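Local structure of hypothetical protein (Staphylococcus aureus subsp. aureus, 1QYI) at residues S22-Y27 against Q53-R58; S76-L81 against L176-Y181; S86-D91 against Q131-F136; Q182-G187 against T205-Q210. The protein is of unknown function but is probably a hydrolase of the haloacid dehalogenase (HAD) superfamily. All blocks are in the same frame, centred on the assembly; numbering follows the deposited sequence.

In the fold
All four contacts lie in the mostly helical region inserted between strand 3-6 and strand 233-237 of the parallel sheet, a position consistent with the C1 cap of HAD proteins. Contact 1 touches both contact 2 and contact 4: helix 16-31 meets the former through Ser22 and Thr25, and the latter through Leu24 and Thr25. Contacts 2 and 4 follow each other on helix 172-195, their centres about 13 Å apart, with Trp78 against Gln182 between them. Contact 3 shares helix 77-93 with contact 2 but lies outward, its centre about 16 Å from that of contact 2 and about 27 Å from that of contact 4. Contact 4 lies on the chain's way back to the sheet.

Contact 1 of 4, residues S22-Y27 against Q53-R58; sequences SALTVY and QDIRNR
Ala23, Leu24 and Tyr27 of one helix meet Ile55, Arg56 and Arg58 of another, mainly by apolar packing. The backbones come closest at Ala23, whose small side chain lets CB sit 3.5 Å from Arg56 CA. Ile55 packs beside Ala23 and spreads its branches over Leu24 and Tyr27. Ile55 CD1 goes to Leu24 CD2, 3.6 Å away, the two side chains crossing at about a right angle. Ile55 CG2 lies against the root of the tyrosine, 3.7 Å from Tyr27 CG, while CG1 of the isoleucine runs along the CD2-CE2 side of that ring. Tyr27 reaches this far because its CG is anti to the backbone N (chi1 -160°), which carries the ring out past Ile55 toward Arg58.

The two segments belong to helices 16-31 and 49-60, early helices of what looks like the C1 cap of a HAD protein; their local axes cross at 75° and approach to 8.6 Å.

Polar contact is confined to the far end of Tyr27 and is made through water. Arg58 NH1 donates to a water in the plane of its guanidinium group at 2.7 Å. The same water reaches Tyr27 OH at 3.3 Å and Asp54 OD2 at 3.4 Å, both weak bonds. Ring and guanidinium planes are 78° apart, so the two groups do not stack. Arg58 NH2 turns to a salt bridge with Glu130. Of the Arg56 side chain, CB and CG stay near Ala23: its extended chain takes the guanidinium away to Asp63, Glu16 and Asp20, three carboxylates that probably neutralise it.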
# COMPACT_ATOMS: atom_id res chain seq x y z
N SER A 22 6.00 -5.50 -4.06
CA SER A 22 5.20 -6.71 -3.95
C SER A 22 5.73 -7.77 -4.95
O SER A 22 5.90 -8.94 -4.59
CB SER A 22 3.73 -6.40 -4.22
OG SER A 22 2.96 -7.60 -4.25
N ALA A 23 6.01 -7.34 -6.19
CA ALA A 23 6.54 -8.25 -7.21
C ALA A 23 7.93 -8.78 -6.83
O ALA A 23 8.18 -9.98 -6.91
CB ALA A 23 6.62 -7.53 -8.57
N LEU A 24 8.82 -7.87 -6.42
CA LEU A 24 10.17 -8.26 -6.01
C LEU A 24 10.13 -9.24 -4.84
O LEU A 24 11.00 -10.09 -4.71
CB LEU A 24 10.98 -7.04 -5.58
CG LEU A 24 11.58 -6.15 -6.66
CD1 LEU A 24 12.63 -5.25 -6.01
CD2 LEU A 24 12.22 -7.01 -7.73
N THR A 25 9.12 -9.11 -3.99
CA THR A 25 9.03 -10.00 -2.85
C THR A 25 8.82 -11.43 -3.33
O THR A 25 9.62 -12.32 -3.00
CB THR A 25 7.89 -9.59 -1.94
OG1 THR A 25 8.23 -8.32 -1.35
CG2 THR A 25 7.69 -10.61 -0.84
N VAL A 26 7.77 -11.64 -4.11
CA VAL A 26 7.47 -12.96 -4.65
C VAL A 26 8.70 -13.52 -5.36
O VAL A 26 9.09 -14.67 -5.16
CB VAL A 26 6.29 -12.86 -5.63
CG1 VAL A 26 5.85 -14.25 -6.07
CG2 VAL A 26 5.14 -12.12 -4.97
N TYR A 27 9.32 -12.69 -6.19
CA TYR A 27 10.50 -13.10 -6.94
C TYR A 27 11.69 -13.49 -6.03
O TYR A 27 12.36 -14.49 -6.26
CB TYR A 27 10.88 -11.99 -7.93
CG TYR A 27 11.75 -12.43 -9.10
CD1 TYR A 27 11.34 -13.43 -9.99
CD2 TYR A 27 13.00 -11.83 -9.31
CE1 TYR A 27 12.15 -13.83 -11.06
CE2 TYR A 27 13.81 -12.22 -10.37
CZ TYR A 27 13.40 -13.21 -11.24
OH TYR A 27 14.25 -13.60 -12.25
N GLN A 53 10.82 -3.61 -13.30
CA GLN A 53 9.65 -3.54 -14.15
C GLN A 53 9.46 -4.86 -14.87
O GLN A 53 8.33 -5.34 -15.04
CB GLN A 53 9.80 -2.39 -15.15
CG GLN A 53 8.68 -1.37 -15.09
CD GLN A 53 8.35 -0.89 -13.67
OE1 GLN A 53 9.21 -0.37 -12.95
NE2 GLN A 53 7.09 -1.08 -13.27
N ASP A 54 10.56 -5.45 -15.29
CA ASP A 54 10.46 -6.72 -15.98
C ASP A 54 9.93 -7.78 -15.02
O ASP A 54 9.03 -8.55 -15.34
CB ASP A 54 11.83 -7.15 -16.50
CG ASP A 54 11.78 -8.50 -17.16
OD1 ASP A 54 11.13 -8.62 -18.22
OD2 ASP A 54 12.37 -9.45 -16.60
N ILE A 55 10.51 -7.80 -13.83
CA ILE A 55 10.12 -8.76 -12.80
C ILE A 55 8.62 -8.66 -12.53
O ILE A 55 7.90 -9.66 -12.59
CB ILE A 55 10.96 -8.49 -11.52
CG1 ILE A 55 12.42 -8.84 -11.82
CG2 ILE A 55 10.40 -9.26 -10.33
CD1 ILE A 55 13.46 -8.23 -10.90
N ARG A 56 8.16 -7.44 -12.26
CA ARG A 56 6.76 -7.16 -12.00
C ARG A 56 5.89 -7.65 -13.14
O ARG A 56 4.81 -8.23 -12.94
CB ARG A 56 6.56 -5.65 -11.85
CG ARG A 56 5.10 -5.25 -11.71
CD ARG A 56 4.95 -3.76 -11.50
NE ARG A 56 3.55 -3.38 -11.65
CZ ARG A 56 3.04 -2.22 -11.28
NH1 ARG A 56 3.82 -1.30 -10.73
NH2 ARG A 56 1.75 -1.98 -11.46
N ASN A 57 6.36 -7.40 -14.35
CA ASN A 57 5.64 -7.81 -15.53
C ASN A 57 5.51 -9.33 -15.58
O ASN A 57 4.43 -9.85 -15.86
CB ASN A 57 6.37 -7.32 -16.78
CG ASN A 57 5.71 -7.81 -18.04
OD1 ASN A 57 4.52 -7.62 -18.23
ND2 ASN A 57 6.49 -8.45 -18.90
N ARG A 58 6.60 -10.04 -15.30
CA ARG A 58 6.56 -11.50 -15.32
C ARG A 58 5.67 -12.07 -14.22
O ARG A 58 4.80 -12.90 -14.49
CB ARG A 58 7.97 -12.08 -15.15
CG ARG A 58 8.91 -11.89 -16.31
CD ARG A 58 10.15 -12.72 -16.06
NE ARG A 58 9.82 -14.15 -16.02
CZ ARG A 58 10.57 -15.09 -15.46
NH1 ARG A 58 11.71 -14.77 -14.86
NH2 ARG A 58 10.17 -16.35 -15.49
O HOH W 1 13.11 -12.48 -15.16

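Contact 2 of 4, residues S76-L81 against L176-Y181; sequences SNWDML and LAQEVY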
# COMPACT_ATOMS: atom_id res chain seq x y z
N SER A 76 -4.61 -5.17 -0.17
CA SER A 76 -3.43 -5.11 0.68
C SER A 76 -2.28 -5.76 -0.08
O SER A 76 -2.44 -6.88 -0.56
CB SER A 76 -3.66 -5.86 1.99
OG SER A 76 -2.48 -5.84 2.80
N ASN A 77 -1.14 -5.08 -0.18
CA ASN A 77 -0.01 -5.65 -0.92
C ASN A 77 0.53 -6.90 -0.24
O ASN A 77 0.92 -7.85 -0.93
CB ASN A 77 1.13 -4.62 -1.05
CG ASN A 77 0.73 -3.43 -1.89
OD1 ASN A 77 0.02 -2.53 -1.43
ND2 ASN A 77 1.19 -3.40 -3.14
N TRP A 78 0.55 -6.91 1.09
CA TRP A 78 1.02 -8.07 1.83
C TRP A 78 0.19 -9.29 1.41
O TRP A 78 0.74 -10.32 1.00
CB TRP A 78 0.90 -7.86 3.35
CG TRP A 78 1.74 -6.72 3.90
CD1 TRP A 78 2.93 -6.25 3.39
CD2 TRP A 78 1.49 -5.96 5.10
NE1 TRP A 78 3.43 -5.27 4.20
CE2 TRP A 78 2.57 -5.06 5.25
CE3 TRP A 78 0.46 -5.96 6.05
CZ2 TRP A 78 2.66 -4.17 6.34
CZ3 TRP A 78 0.55 -5.06 7.13
CH2 TRP A 78 1.64 -4.18 7.26
N ASP A 79 -1.13 -9.16 1.48
CA ASP A 79 -2.00 -10.26 1.11
C ASP A 79 -1.80 -10.69 -0.35
O ASP A 79 -1.70 -11.89 -0.64
CB ASP A 79 -3.47 -9.90 1.34
CG ASP A 79 -3.80 -9.69 2.81
OD1 ASP A 79 -3.49 -10.58 3.63
OD2 ASP A 79 -4.36 -8.63 3.14
N MSE A 80 -1.72 -9.72 -1.25
CA MSE A 80 -1.54 -10.01 -2.67
C MSE A 80 -0.28 -10.82 -2.98
O MSE A 80 -0.35 -11.86 -3.64
CB MSE A 80 -1.52 -8.72 -3.49
CG MSE A 80 -2.79 -7.91 -3.39
SE MSE A 80 -2.83 -6.47 -4.68
CE MSE A 80 -1.01 -5.80 -4.43
N LEU A 81 0.87 -10.34 -2.52
CA LEU A 81 2.12 -11.03 -2.77
C LEU A 81 2.10 -12.41 -2.11
O LEU A 81 2.70 -13.35 -2.62
CB LEU A 81 3.29 -10.20 -2.24
CG LEU A 81 3.40 -9.95 -0.74
CD1 LEU A 81 4.06 -11.16 -0.06
CD2 LEU A 81 4.25 -8.70 -0.50
N LEU A 176 6.58 -14.28 7.06
CA LEU A 176 7.84 -14.28 6.33
C LEU A 176 7.76 -13.36 5.13
O LEU A 176 8.55 -12.42 5.01
CB LEU A 176 8.18 -15.69 5.83
CG LEU A 176 9.42 -15.77 4.93
CD1 LEU A 176 10.64 -15.24 5.67
CD2 LEU A 176 9.64 -17.22 4.49
N ALA A 177 6.80 -13.62 4.25
CA ALA A 177 6.60 -12.84 3.05
C ALA A 177 6.41 -11.37 3.37
O ALA A 177 6.88 -10.50 2.65
CB ALA A 177 5.40 -13.36 2.29
N GLN A 178 5.73 -11.10 4.47
CA GLN A 178 5.48 -9.73 4.83
C GLN A 178 6.74 -9.06 5.35
O GLN A 178 6.93 -7.86 5.14
CB GLN A 178 4.33 -9.66 5.84
CG GLN A 178 3.85 -8.26 6.12
CD GLN A 178 4.40 -7.73 7.42
OE1 GLN A 178 5.50 -8.10 7.85
NE2 GLN A 178 3.64 -6.84 8.06
N GLU A 179 7.62 -9.82 6.00
CA GLU A 179 8.87 -9.23 6.51
C GLU A 179 9.81 -8.91 5.35
O GLU A 179 10.53 -7.91 5.37
CB GLU A 179 9.57 -10.16 7.51
CG GLU A 179 8.74 -10.45 8.74
CD GLU A 179 9.50 -11.19 9.83
OE1 GLU A 179 10.44 -11.95 9.52
OE2 GLU A 179 9.14 -11.03 11.00
N VAL A 180 9.77 -9.77 4.34
CA VAL A 180 10.62 -9.60 3.17
C VAL A 180 10.21 -8.34 2.43
O VAL A 180 11.06 -7.61 1.91
CB VAL A 180 10.50 -10.79 2.19
CG1 VAL A 180 11.46 -10.60 1.03
CG2 VAL A 180 10.78 -12.09 2.91
N TYR A 181 8.91 -8.09 2.37
CA TYR A 181 8.41 -6.90 1.68
C TYR A 181 8.80 -5.61 2.42
O TYR A 181 9.24 -4.62 1.81
CB TYR A 181 6.89 -7.00 1.54
CG TYR A 181 6.24 -5.74 1.01
CD1 TYR A 181 6.00 -4.65 1.86
CD2 TYR A 181 5.82 -5.65 -0.32
CE1 TYR A 181 5.37 -3.51 1.40
CE2 TYR A 181 5.19 -4.51 -0.79
CZ TYR A 181 4.97 -3.45 0.08
OH TYR A 181 4.34 -2.31 -0.37
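Trp78 holds two kinds of partner from the facing helix, one over its face and one at its edge. Over the face comes Gln178, by a CH-pi contact: CG stands 3.3 Å from the centroid of the five-membered ring of Trp78, almost on the ring normal. A bend at chi2 (-101°) then takes the amide out over the six-membered ring, where Gln178 NE2 is 3.3 Å from Trp78 CZ2. The amide is strongly tilted to the indole and does not stack on it.

The edge contact is aromatic. The indole edge is turned to the face of Tyr181 in an offset edge-to-face pair, planes at 88°, the centroid of the five-membered ring of Trp78 5.1 Å from that of the Tyr181 ring, with Trp78 NE1 3.5 Å from Tyr181 CD1.

Aliphatic packing completes the contact. Leu81 splits its two methyls between neighbours one turn apart: CD1 meets Ala177 CB at 3.5 Å, and CD2 meets Tyr181 CD2 at 3.4 Å. The phenol end of Tyr181 reaches on past Leu81 to the CB of Asn77, making loose van der Waals contact there.

Ser76 is the N-cap of helix 77-93, and the local axes at 77-81 and 176-181 make an angle of 119°. Helix 16-31 packs on both: Ser22 touches Leu81, Cys18 and Phe19 touch Asn77, and Glu28 touches Val180, so helix 16-31 bridges the two helices of the presumed cap.

Contact 3 of 4, residues S86-D91 against Q131-F136; sequences SIHLID and QLPLQF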
# COMPACT_ATOMS: atom_id res chain seq x y z
N SER A 86 1.99 -18.25 -2.91
CA SER A 86 1.48 -19.55 -2.45
C SER A 86 1.11 -20.44 -3.64
O SER A 86 1.35 -21.65 -3.62
CB SER A 86 0.26 -19.36 -1.54
OG SER A 86 0.62 -18.81 -0.30
N ILE A 87 0.53 -19.83 -4.67
CA ILE A 87 0.11 -20.54 -5.87
C ILE A 87 1.31 -21.21 -6.53
O ILE A 87 1.21 -22.33 -7.04
CB ILE A 87 -0.57 -19.56 -6.87
CG1 ILE A 87 -1.80 -18.95 -6.21
CG2 ILE A 87 -0.96 -20.28 -8.14
CD1 ILE A 87 -2.76 -20.00 -5.68
N HIS A 88 2.45 -20.53 -6.51
CA HIS A 88 3.65 -21.09 -7.09
C HIS A 88 4.27 -22.09 -6.15
O HIS A 88 4.88 -23.07 -6.59
CB HIS A 88 4.67 -19.99 -7.41
CG HIS A 88 4.25 -19.10 -8.53
ND1 HIS A 88 3.67 -19.58 -9.69
CD2 HIS A 88 4.33 -17.76 -8.68
CE1 HIS A 88 3.42 -18.57 -10.49
NE2 HIS A 88 3.81 -17.45 -9.91
N LEU A 89 4.12 -21.87 -4.85
CA LEU A 89 4.69 -22.78 -3.88
C LEU A 89 3.95 -24.10 -3.99
O LEU A 89 4.56 -25.16 -4.12
CB LEU A 89 4.55 -22.22 -2.46
CG LEU A 89 5.06 -23.15 -1.35
CD1 LEU A 89 6.51 -23.49 -1.60
CD2 LEU A 89 4.88 -22.50 -0.00
N ILE A 90 2.62 -24.04 -3.95
CA ILE A 90 1.78 -25.22 -4.06
C ILE A 90 2.11 -25.96 -5.38
O ILE A 90 2.11 -27.18 -5.44
CB ILE A 90 0.26 -24.82 -4.02
CG1 ILE A 90 -0.11 -24.36 -2.63
CG2 ILE A 90 -0.63 -26.00 -4.40
CD1 ILE A 90 -1.36 -23.50 -2.58
N ASP A 91 2.42 -25.19 -6.42
CA ASP A 91 2.75 -25.73 -7.73
C ASP A 91 4.06 -26.53 -7.73
O ASP A 91 4.18 -27.56 -8.40
CB ASP A 91 2.82 -24.58 -8.75
CG ASP A 91 2.78 -25.07 -10.19
OD1 ASP A 91 2.07 -26.06 -10.46
OD2 ASP A 91 3.42 -24.43 -11.05
N GLN A 131 1.35 -18.01 -14.93
CA GLN A 131 -0.03 -17.73 -15.29
C GLN A 131 -0.95 -18.47 -14.30
O GLN A 131 -2.13 -18.14 -14.16
CB GLN A 131 -0.29 -18.20 -16.72
CG GLN A 131 -1.51 -17.58 -17.38
CD GLN A 131 -1.21 -16.28 -18.12
OE1 GLN A 131 -0.97 -15.23 -17.52
NE2 GLN A 131 -1.19 -16.36 -19.44
N LEU A 132 -0.39 -19.44 -13.60
CA LEU A 132 -1.14 -20.24 -12.64
C LEU A 132 -1.99 -19.44 -11.65
O LEU A 132 -3.19 -19.69 -11.51
CB LEU A 132 -0.19 -21.16 -11.86
CG LEU A 132 -0.89 -22.17 -10.94
CD1 LEU A 132 -1.76 -23.09 -11.78
CD2 LEU A 132 0.14 -22.97 -10.17
N PRO A 133 -1.38 -18.46 -10.95
CA PRO A 133 -2.17 -17.67 -9.99
C PRO A 133 -3.41 -17.04 -10.61
O PRO A 133 -4.48 -17.01 -9.99
CB PRO A 133 -1.16 -16.64 -9.47
CG PRO A 133 -0.15 -16.54 -10.58
CD PRO A 133 -0.00 -17.95 -11.04
N LEU A 134 -3.27 -16.56 -11.84
CA LEU A 134 -4.39 -15.94 -12.55
C LEU A 134 -5.44 -16.98 -12.90
O LEU A 134 -6.64 -16.71 -12.87
CB LEU A 134 -3.89 -15.27 -13.83
CG LEU A 134 -4.93 -14.52 -14.64
CD1 LEU A 134 -5.43 -13.33 -13.84
CD2 LEU A 134 -4.32 -14.06 -15.95
N GLN A 135 -4.98 -18.18 -13.24
CA GLN A 135 -5.87 -19.28 -13.59
C GLN A 135 -6.35 -19.95 -12.30
O GLN A 135 -7.00 -20.99 -12.32
CB GLN A 135 -5.14 -20.28 -14.47
CG GLN A 135 -4.60 -19.67 -15.75
CD GLN A 135 -3.72 -20.64 -16.52
OE1 GLN A 135 -3.37 -20.39 -17.67
NE2 GLN A 135 -3.36 -21.75 -15.88
N PHE A 136 -6.02 -19.33 -11.18
CA PHE A 136 -6.42 -19.82 -9.88
C PHE A 136 -7.65 -19.03 -9.43
O PHE A 136 -8.61 -19.59 -8.91
CB PHE A 136 -5.29 -19.63 -8.87
CG PHE A 136 -5.74 -19.62 -7.44
CD1 PHE A 136 -6.21 -20.78 -6.83
CD2 PHE A 136 -5.72 -18.44 -6.70
CE1 PHE A 136 -6.66 -20.76 -5.51
CE2 PHE A 136 -6.17 -18.41 -5.39
CZ PHE A 136 -6.64 -19.57 -4.79
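Ile87 pushed into a corner formed by Leu132, Pro133 and Phe136 makes this a buried apolar contact, in the helical region consistent with a HAD C1 cap. It joins the C-terminal half of helix 77-93 to residues 131-136, which run into the short, weakly bonded helix 134-137. The nearest backbones are those of Ile87 and Pro133.

The two branches of Ile87 divide the work. Ile87 CG2 goes to Leu132 and Pro133, 3.4 Å from both Leu132 CG and Pro133 N. Ile87 CD1, folded back between CA and CG2 by chi2 of -54°, lies over the centre of the Phe136 ring in a CH-pi contact, 3.5 Å from the centroid and 13° off the normal. That ring also makes an edge-to-face pair with Phe154, so helix 144-158 joins the same cluster, where Leu151 and Phe154 pack against Ile90 as well. The next residue, His88, brings its imidazole obliquely up to the proline ring, with His88 CE1 3.5 Å from Pro133 CD. Pro133 also touches Ile65 of helix 64-71.

Leu132 points its side chain back at the helix, and its CD2 fits between the backbone and a carboxylate-bearing side chain. Leu132 CD2 is 3.4 Å from Ile87 O, and equally 3.4 Å from Asp91 CG, with OD1 and OD2 of Asp91 both 3.7 Å from it.

Contact 4 of 4, residues Q182-G187 against T205-Q210; sequences QEWYLG and TGYIYQ
Gly187 and Gly206 bring the helix and the returning loop within 3.6 Å of each other, CA to CA, both with positive phi (91° and 99°) and neither with a CB to hold the backbones apart. The loop then makes a type I beta turn from Gly206 to Tyr209, closed by Tyr209 N to Gly206 O at 3.0 Å. Successive amides of the turn reach successive carbonyls of the helix. Tyr207 N gives a weak, fairly straight hydrogen bond to Trp184 O, 3.3 Å long. Ile208 N is 3.2 Å from Tyr185 O in a weak and bent bond, less certain because that nitrogen is crowded in the model. Gly206 CA adds a C-H...O contact to Trp184 O at 3.5 Å.

Side chains extend this grip on both flanks. Trp184 and Tyr207 lie side by side and point the same way, with Trp184 CE3 3.7 Å from Tyr207 CE2; their rings are inclined at 48°, an oblique pair and no stack. On the other flank Tyr185 and Ile208 cross at about a right angle. Ile208 CG1 comes within 3.8 Å of Tyr185 CE1, and the CD1 methyl beyond it makes a looser contact with Leu186 CD2.

Trp184 is also packed against Val21, Leu24 and Thr25 of helix 16-31, and has a cation-pi contact with Lys204. Ile208 touches Val247 and Pro248 of helix 242-252. The loop thus lies between helix 172-195 of the presumed cap and a helix of the sheet domain, on the way to helix 217-229 and strand 233-237.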
# COMPACT_ATOMS: atom_id res chain seq x y z
N GLN A 182 8.64 -5.65 3.74
CA GLN A 182 8.95 -4.50 4.57
C GLN A 182 10.42 -4.10 4.49
O GLN A 182 10.74 -2.91 4.47
CB GLN A 182 8.52 -4.78 6.03
CG GLN A 182 7.00 -4.84 6.21
CD GLN A 182 6.32 -3.49 5.97
OE1 GLN A 182 6.28 -2.65 6.87
NE2 GLN A 182 5.81 -3.28 4.76
N GLU A 183 11.31 -5.08 4.43
CA GLU A 183 12.73 -4.76 4.34
C GLU A 183 12.99 -4.17 2.96
O GLU A 183 13.75 -3.21 2.80
CB GLU A 183 13.60 -5.99 4.57
CG GLU A 183 14.75 -5.68 5.50
CD GLU A 183 15.73 -6.81 5.67
OE1 GLU A 183 15.31 -7.92 6.07
OE2 GLU A 183 16.93 -6.59 5.41
N TRP A 184 12.35 -4.76 1.96
CA TRP A 184 12.47 -4.29 0.59
C TRP A 184 12.05 -2.81 0.55
O TRP A 184 12.76 -1.97 0.00
CB TRP A 184 11.54 -5.10 -0.31
CG TRP A 184 12.21 -6.21 -1.10
CD1 TRP A 184 11.72 -7.46 -1.33
CD2 TRP A 184 13.43 -6.10 -1.83
NE1 TRP A 184 12.57 -8.13 -2.19
CE2 TRP A 184 13.62 -7.32 -2.52
CE3 TRP A 184 14.38 -5.08 -2.00
CZ2 TRP A 184 14.72 -7.56 -3.33
CZ3 TRP A 184 15.47 -5.31 -2.81
CH2 TRP A 184 15.62 -6.55 -3.48
N TYR A 185 10.91 -2.51 1.15
CA TYR A 185 10.38 -1.16 1.16
C TYR A 185 11.08 -0.18 2.10
O TYR A 185 11.66 0.81 1.64
CB TYR A 185 8.88 -1.20 1.48
CG TYR A 185 8.10 0.02 1.02
CD1 TYR A 185 8.14 1.22 1.72
CD2 TYR A 185 7.29 -0.05 -0.12
CE1 TYR A 185 7.39 2.33 1.30
CE2 TYR A 185 6.55 1.04 -0.55
CZ TYR A 185 6.60 2.22 0.16
OH TYR A 185 5.83 3.28 -0.25
N LEU A 186 11.02 -0.42 3.40
CA LEU A 186 11.64 0.48 4.37
C LEU A 186 13.16 0.44 4.33
O LEU A 186 13.82 1.42 4.68
CB LEU A 186 11.18 0.15 5.79
CG LEU A 186 9.67 -0.00 6.00
CD1 LEU A 186 9.43 -0.62 7.37
CD2 LEU A 186 8.96 1.34 5.87
N GLY A 187 13.71 -0.68 3.89
CA GLY A 187 15.15 -0.82 3.87
C GLY A 187 15.57 -1.43 5.20
O GLY A 187 14.83 -1.36 6.17
N THR A 205 18.41 -0.81 0.57
CA THR A 205 18.36 0.59 0.95
C THR A 205 16.95 1.12 1.20
O THR A 205 16.76 2.09 1.94
CB THR A 205 19.04 1.43 -0.11
OG1 THR A 205 18.56 1.04 -1.40
CG2 THR A 205 20.54 1.19 -0.08
N GLY A 206 15.95 0.47 0.60
CA GLY A 206 14.58 0.89 0.79
C GLY A 206 14.00 1.75 -0.32
O GLY A 206 14.34 2.93 -0.46
N TYR A 207 13.10 1.17 -1.09
CA TYR A 207 12.45 1.87 -2.18
C TYR A 207 11.53 2.97 -1.68
O TYR A 207 10.78 3.56 -2.45
CB TYR A 207 11.69 0.88 -3.06
CG TYR A 207 12.62 -0.01 -3.85
CD1 TYR A 207 13.24 0.46 -5.01
CD2 TYR A 207 12.95 -1.28 -3.39
CE1 TYR A 207 14.17 -0.32 -5.69
CE2 TYR A 207 13.88 -2.06 -4.07
CZ TYR A 207 14.48 -1.57 -5.22
OH TYR A 207 15.41 -2.32 -5.89
N ILE A 208 11.58 3.23 -0.38
CA ILE A 208 10.76 4.29 0.18
C ILE A 208 11.44 5.58 -0.24
O ILE A 208 10.81 6.63 -0.35
CB ILE A 208 10.69 4.21 1.74
CG1 ILE A 208 9.68 5.22 2.26
CG2 ILE A 208 12.06 4.51 2.36
CD1 ILE A 208 9.41 5.07 3.74
N TYR A 209 12.74 5.48 -0.48
CA TYR A 209 13.54 6.62 -0.92
C TYR A 209 13.48 6.82 -2.44
O TYR A 209 13.96 7.82 -2.94
CB TYR A 209 14.98 6.43 -0.48
CG TYR A 209 15.16 6.39 1.01
CD1 TYR A 209 15.13 7.56 1.77
CD2 TYR A 209 15.41 5.19 1.66
CE1 TYR A 209 15.37 7.53 3.14
CE2 TYR A 209 15.64 5.14 3.03
CZ TYR A 209 15.62 6.31 3.77
OH TYR A 209 15.89 6.27 5.13
N GLN A 210 12.91 5.86 -3.16
CA GLN A 210 12.81 5.99 -4.61
C GLN A 210 11.36 5.91 -5.00
O GLN A 210 10.99 5.22 -5.95
CB GLN A 210 13.59 4.88 -5.31
CG GLN A 210 14.91 4.55 -4.64
CD GLN A 210 15.79 3.67 -5.49
OE1 GLN A 210 16.78 3.13 -5.01
NE2 GLN A 210 15.43 3.52 -6.76
O HOH W 2 15.16 -1.81 -0.46